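Local coordinates for protein endoribonuclease AbiQ (Lactococcus lactis, PDB 4GLK) that cuts RNA as the toxic endoribonuclease of a type III toxin-antitoxin system used in phage defence, and is neutralised by its cognate RNA antitoxin, AntiQ, at residues 7-12 with 99-104; 75-80 with 118-123. The protein carries 1 engineered substitution. One frame throughout, in Å; residues are numbered along the deposited sequence.

Interaction 1 of 2, residues 7-12 with 99-104; sequences TVTDEY and ELIPLP
Thr7 and Ile101 form an antiparallel hydrogen-bonded pair: Thr7 N donates to Ile101 O and Ile101 N returns a bond to Thr7 O, both 2.8 Å long and fairly straight. The next pair, Val8 with Leu100, is non-hydrogen-bonded, and beyond it Thr9 N donates to Glu99 O (3.1 Å), a bond lying in the carbonyl plane. The ladder therefore runs right up to the first turn of helix 10-16, whose N-cap is Thr9.

The side chain of Glu99 can be followed outward. Its CB lies against Tyr12 CB and Thr9 OG1. CG, anti to the carbonyl carbon (chi1 -53°), packs 3.6 Å from Tyr12 CB and meets the Tyr12 ring obliquely. The bend at chi2 then brings OE2 to Thr9 OG1, from which it accepts a 2.6 Å bond on its anti side, 20° out of the carboxylate plane. The same hydroxyl accepts the capping bond from Tyr12 N (3.2 Å), so donating to Glu99 and accepting from the helix fix its rotation. Thr9 CG2 also lies near Glu99 OE2 and reaches Ile101 CD1 at 3.6 Å, crossing the isoleucine at about a right angle. On the same sheet face as Ile101, Thr7 OG1 shares a water with Pro102 O, and Thr7 CG2 touches Leu103 CD1.

Strand 100-102 is an outermost strand of the antiparallel sheet, and this pairing joins it to strand 4-8. Val8 and Leu100 share the other face and both touch Val95. Tyr12 reaches on to Pro94 O through its hydroxyl and sets its ring edge-to-face with Tyr165 of helix 155-166, which also touches Glu99.

Interaction 2 of 2, residues 75-80 with 118-123; sequences FEIGNI and QLIYMK
A type II beta turn, Glu76 to Asn79, links strand 71-76 to strand 79-94, and this hairpin end packs on helix 110-124 chiefly through Tyr121. The tyrosine CG is anti to the backbone N (chi1 -179°), which sends the ring out from the helix alongside Phe75, the two side chains pointing the same way. One face of the Tyr121 ring lies against Phe75: the backbone N of Phe75 sits 3.4 Å above the ring plane, toward the rim, and Phe75 CB makes a CH-pi contact 4.3 Å from the ring centroid, only 15° off the normal. The two rings form an offset edge-to-face pair, with planes at 87° and centroids 6.0 Å apart. Phe75 presents the edge, its CD2 lying 3.6 Å from Tyr121 OH, while Phe75 O comes to 3.1 Å from Tyr121 CB.

Ile77, in the turn, comes to the edge of the tyrosine, its CG1 lying in the ring plane near Tyr121 CD1. Its CD1 reaches Tyr121 CA (3.6 Å) and Ile120 CD1 (3.8 Å). Ile80 CD1 arrives obliquely at Tyr121 CE1, the two side chains crossing at about a right angle.

Within the turn, Asn79 ND2 donates to Glu76 OE1. Glu76 OE2 separately ties the turn to the helix through a salt bridge with Lys117, just before 118-123. No hydrogen bond joins 75-80 to 118-123, so van der Waals and aromatic contacts probably hold the two segments together in the main, with the Lys117 salt bridge adding a polar tie nearby. Contacts on one face and at the edge of the Tyr121 ring probably restrict its rotation.

How the interactions relate
From the N terminus, strand 4-8 and residues 9-12 come first, and interaction 1 stays open until the chain has passed through strands 33-40 and 45-52, outermost strand 71-76 and strand 79-94. Residues 75-80 lie inside that span. Residues 99-104 then close interaction 1, a separation of 87 residues, before helix 110-124 brings 118-123 back to 75-80 and closes interaction 2, a separation of 38. The two loops cross rather than nest. Their centres are 24 Å apart and they do not touch. Interaction 1 pairs two strands at one border of the sheet, whereas interaction 2 sets a helix against the hairpin end at the opposite border.

Interaction 1 of 2, residues 7-12 with 99-104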
# COMPACT_ATOMS: atom_id res chain seq x y z
N THR A 7 -0.40 -1.94 10.19
CA THR A 7 -0.48 -3.34 9.85
C THR A 7 -1.98 -3.59 9.79
O THR A 7 -2.79 -2.75 10.23
CB THR A 7 0.30 -4.28 10.79
OG1 THR A 7 -0.25 -4.28 12.10
CG2 THR A 7 1.83 -4.02 10.79
N VAL A 8 -2.36 -4.71 9.20
CA VAL A 8 -3.75 -5.10 9.09
C VAL A 8 -3.87 -6.43 9.83
O VAL A 8 -2.87 -7.16 9.92
CB VAL A 8 -4.21 -5.17 7.60
CG1 VAL A 8 -5.71 -5.46 7.49
CG2 VAL A 8 -3.89 -3.86 6.87
N THR A 9 -5.05 -6.73 10.42
CA THR A 9 -5.21 -8.00 11.14
C THR A 9 -5.04 -9.17 10.14
O THR A 9 -5.51 -9.08 9.00
CB THR A 9 -6.59 -8.11 11.83
OG1 THR A 9 -7.62 -8.08 10.85
CG2 THR A 9 -6.83 -7.03 12.87
N ASP A 10 -4.37 -10.25 10.60
CA ASP A 10 -4.15 -11.48 9.83
C ASP A 10 -5.49 -12.05 9.40
O ASP A 10 -5.60 -12.55 8.28
CB ASP A 10 -3.34 -12.50 10.67
CG ASP A 10 -1.88 -12.12 10.96
OD1 ASP A 10 -1.26 -11.41 10.12
OD2 ASP A 10 -1.33 -12.57 12.00
N GLU A 11 -6.53 -11.89 10.26
CA GLU A 11 -7.89 -12.36 10.01
C GLU A 11 -8.54 -11.65 8.82
O GLU A 11 -9.03 -12.32 7.91
CB GLU A 11 -8.75 -12.26 11.29
CG GLU A 11 -8.29 -13.18 12.42
CD GLU A 11 -7.28 -12.64 13.43
OE1 GLU A 11 -7.37 -13.04 14.61
OE2 GLU A 11 -6.38 -11.85 13.04
N TYR A 12 -8.51 -10.30 8.80
CA TYR A 12 -9.02 -9.51 7.70
C TYR A 12 -8.26 -9.80 6.39
O TYR A 12 -8.90 -9.90 5.33
CB TYR A 12 -8.94 -8.02 8.00
CG TYR A 12 -9.58 -7.21 6.90
CD1 TYR A 12 -10.93 -7.32 6.61
CD2 TYR A 12 -8.80 -6.38 6.09
CE1 TYR A 12 -11.52 -6.59 5.58
CE2 TYR A 12 -9.37 -5.65 5.05
CZ TYR A 12 -10.73 -5.75 4.80
OH TYR A 12 -11.32 -5.04 3.79
N GLU A 99 -9.91 -3.20 11.67
CA GLU A 99 -8.82 -4.10 11.26
C GLU A 99 -7.48 -3.41 11.08
O GLU A 99 -6.48 -4.06 10.80
CB GLU A 99 -9.26 -4.91 10.01
CG GLU A 99 -10.60 -5.63 10.20
CD GLU A 99 -10.76 -6.45 11.47
OE1 GLU A 99 -11.62 -6.09 12.30
OE2 GLU A 99 -10.02 -7.45 11.64
N LEU A 100 -7.46 -2.08 11.26
CA LEU A 100 -6.27 -1.26 11.12
C LEU A 100 -5.46 -1.24 12.42
O LEU A 100 -6.00 -0.92 13.47
CB LEU A 100 -6.69 0.16 10.77
CG LEU A 100 -6.48 0.68 9.37
CD1 LEU A 100 -6.24 2.16 9.46
CD2 LEU A 100 -5.30 -0.03 8.62
N ILE A 101 -4.15 -1.56 12.36
CA ILE A 101 -3.33 -1.60 13.56
C ILE A 101 -2.17 -0.66 13.43
O ILE A 101 -1.27 -0.93 12.64
CB ILE A 101 -2.89 -3.06 13.89
CG1 ILE A 101 -4.10 -4.03 13.90
CG2 ILE A 101 -2.11 -3.11 15.22
CD1 ILE A 101 -3.74 -5.50 13.77
N PRO A 102 -2.13 0.45 14.20
CA PRO A 102 -0.99 1.37 14.09
C PRO A 102 0.35 0.67 14.34
O PRO A 102 0.43 -0.23 15.17
CB PRO A 102 -1.28 2.42 15.17
CG PRO A 102 -2.74 2.37 15.35
CD PRO A 102 -3.12 0.94 15.19
N LEU A 103 1.38 1.01 13.57
CA LEU A 103 2.66 0.33 13.74
C LEU A 103 3.66 1.13 14.57
O LEU A 103 4.16 2.16 14.12
CB LEU A 103 3.24 -0.13 12.40
CG LEU A 103 4.62 -0.76 12.44
CD1 LEU A 103 4.55 -2.24 12.77
CD2 LEU A 103 5.33 -0.55 11.14
N PRO A 104 4.00 0.63 15.77
CA PRO A 104 4.98 1.33 16.61
C PRO A 104 6.40 1.07 16.10
O PRO A 104 6.74 -0.05 15.72
CB PRO A 104 4.76 0.73 18.01
CG PRO A 104 3.53 -0.16 17.88
CD PRO A 104 3.49 -0.57 16.46
O HOH W 1 1.20 -3.09 13.96

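Interaction 2 of 2, residues 75-80 with 118-123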
# COMPACT_ATOMS: atom_id res chain seq x y z
N PHE A 75 12.59 7.45 -1.74
CA PHE A 75 13.96 7.93 -1.64
C PHE A 75 14.18 8.58 -0.29
O PHE A 75 13.24 8.67 0.50
CB PHE A 75 14.29 8.88 -2.82
CG PHE A 75 14.14 8.21 -4.16
CD1 PHE A 75 15.16 7.40 -4.67
CD2 PHE A 75 12.96 8.34 -4.90
CE1 PHE A 75 14.99 6.73 -5.89
CE2 PHE A 75 12.82 7.71 -6.14
CZ PHE A 75 13.84 6.91 -6.62
N GLU A 76 15.42 8.98 -0.02
CA GLU A 76 15.76 9.61 1.25
C GLU A 76 15.83 11.11 1.06
O GLU A 76 16.53 11.56 0.18
CB GLU A 76 17.11 9.06 1.74
CG GLU A 76 17.58 9.61 3.06
CD GLU A 76 18.83 8.96 3.61
OE1 GLU A 76 19.47 8.14 2.92
OE2 GLU A 76 19.18 9.29 4.76
N ILE A 77 15.11 11.89 1.87
CA ILE A 77 15.20 13.36 1.75
C ILE A 77 16.57 13.82 2.28
O ILE A 77 16.99 13.40 3.34
CB ILE A 77 14.03 14.06 2.46
CG1 ILE A 77 12.82 14.09 1.51
CG2 ILE A 77 14.39 15.48 2.95
CD1 ILE A 77 11.57 14.17 2.19
N GLY A 78 17.26 14.65 1.51
CA GLY A 78 18.61 15.07 1.85
C GLY A 78 19.67 14.08 1.40
O GLY A 78 20.83 14.19 1.77
N ASN A 79 19.26 13.07 0.62
CA ASN A 79 20.09 12.03 0.03
C ASN A 79 19.21 11.35 -1.00
O ASN A 79 19.05 10.14 -0.99
CB ASN A 79 20.55 11.04 1.12
CG ASN A 79 21.56 9.99 0.69
OD1 ASN A 79 22.17 10.07 -0.37
ND2 ASN A 79 21.71 8.96 1.49
N ILE A 80 18.64 12.17 -1.90
CA ILE A 80 17.60 11.84 -2.88
C ILE A 80 17.90 10.73 -3.88
O ILE A 80 16.98 10.18 -4.47
CB ILE A 80 17.04 13.14 -3.53
CG1 ILE A 80 15.55 13.03 -3.84
CG2 ILE A 80 17.87 13.61 -4.75
CD1 ILE A 80 14.60 13.30 -2.65
N GLN A 118 11.55 6.68 5.22
CA GLN A 118 10.57 6.40 4.17
C GLN A 118 9.29 7.23 4.34
O GLN A 118 8.75 7.72 3.36
CB GLN A 118 10.18 4.92 4.16
CG GLN A 118 11.28 3.98 3.70
CD GLN A 118 10.84 2.54 3.83
OE1 GLN A 118 10.26 2.13 4.84
NE2 GLN A 118 11.14 1.75 2.82
N LEU A 119 8.79 7.34 5.59
CA LEU A 119 7.60 8.13 5.94
C LEU A 119 7.83 9.61 5.73
O LEU A 119 6.96 10.27 5.17
CB LEU A 119 7.18 7.88 7.39
CG LEU A 119 5.76 8.29 7.78
CD1 LEU A 119 4.71 7.66 6.85
CD2 LEU A 119 5.49 7.88 9.19
N ILE A 120 8.99 10.16 6.17
CA ILE A 120 9.25 11.59 5.91
C ILE A 120 9.21 11.88 4.39
O ILE A 120 8.62 12.88 3.98
CB ILE A 120 10.42 12.29 6.69
CG1 ILE A 120 11.62 12.66 5.81
CG2 ILE A 120 10.83 11.61 8.00
CD1 ILE A 120 12.00 14.10 5.94
N TYR A 121 9.77 10.96 3.56
CA TYR A 121 9.75 11.10 2.12
C TYR A 121 8.32 11.04 1.58
O TYR A 121 7.92 11.90 0.81
CB TYR A 121 10.64 10.08 1.41
CG TYR A 121 10.63 10.28 -0.09
CD1 TYR A 121 11.28 11.36 -0.68
CD2 TYR A 121 9.91 9.42 -0.92
CE1 TYR A 121 11.22 11.58 -2.06
CE2 TYR A 121 9.83 9.64 -2.29
CZ TYR A 121 10.49 10.72 -2.86
OH TYR A 121 10.47 10.90 -4.21
N MET A 122 7.56 10.03 2.02
CA MET A 122 6.16 9.83 1.61
C MET A 122 5.28 11.03 1.94
O MET A 122 4.51 11.46 1.09
CB MET A 122 5.61 8.56 2.25
CG MET A 122 6.17 7.32 1.63
SD MET A 122 5.37 5.85 2.29
CE MET A 122 3.81 6.12 1.66
N LYS A 123 5.48 11.63 3.13
CA LYS A 123 4.75 12.85 3.54
C LYS A 123 5.05 14.02 2.62
O LYS A 123 4.13 14.73 2.24
CB LYS A 123 5.06 13.22 5.00
CG LYS A 123 4.37 12.33 6.00
CD LYS A 123 4.23 13.06 7.32
CE LYS A 123 3.64 12.19 8.39
NZ LYS A 123 4.66 11.35 9.04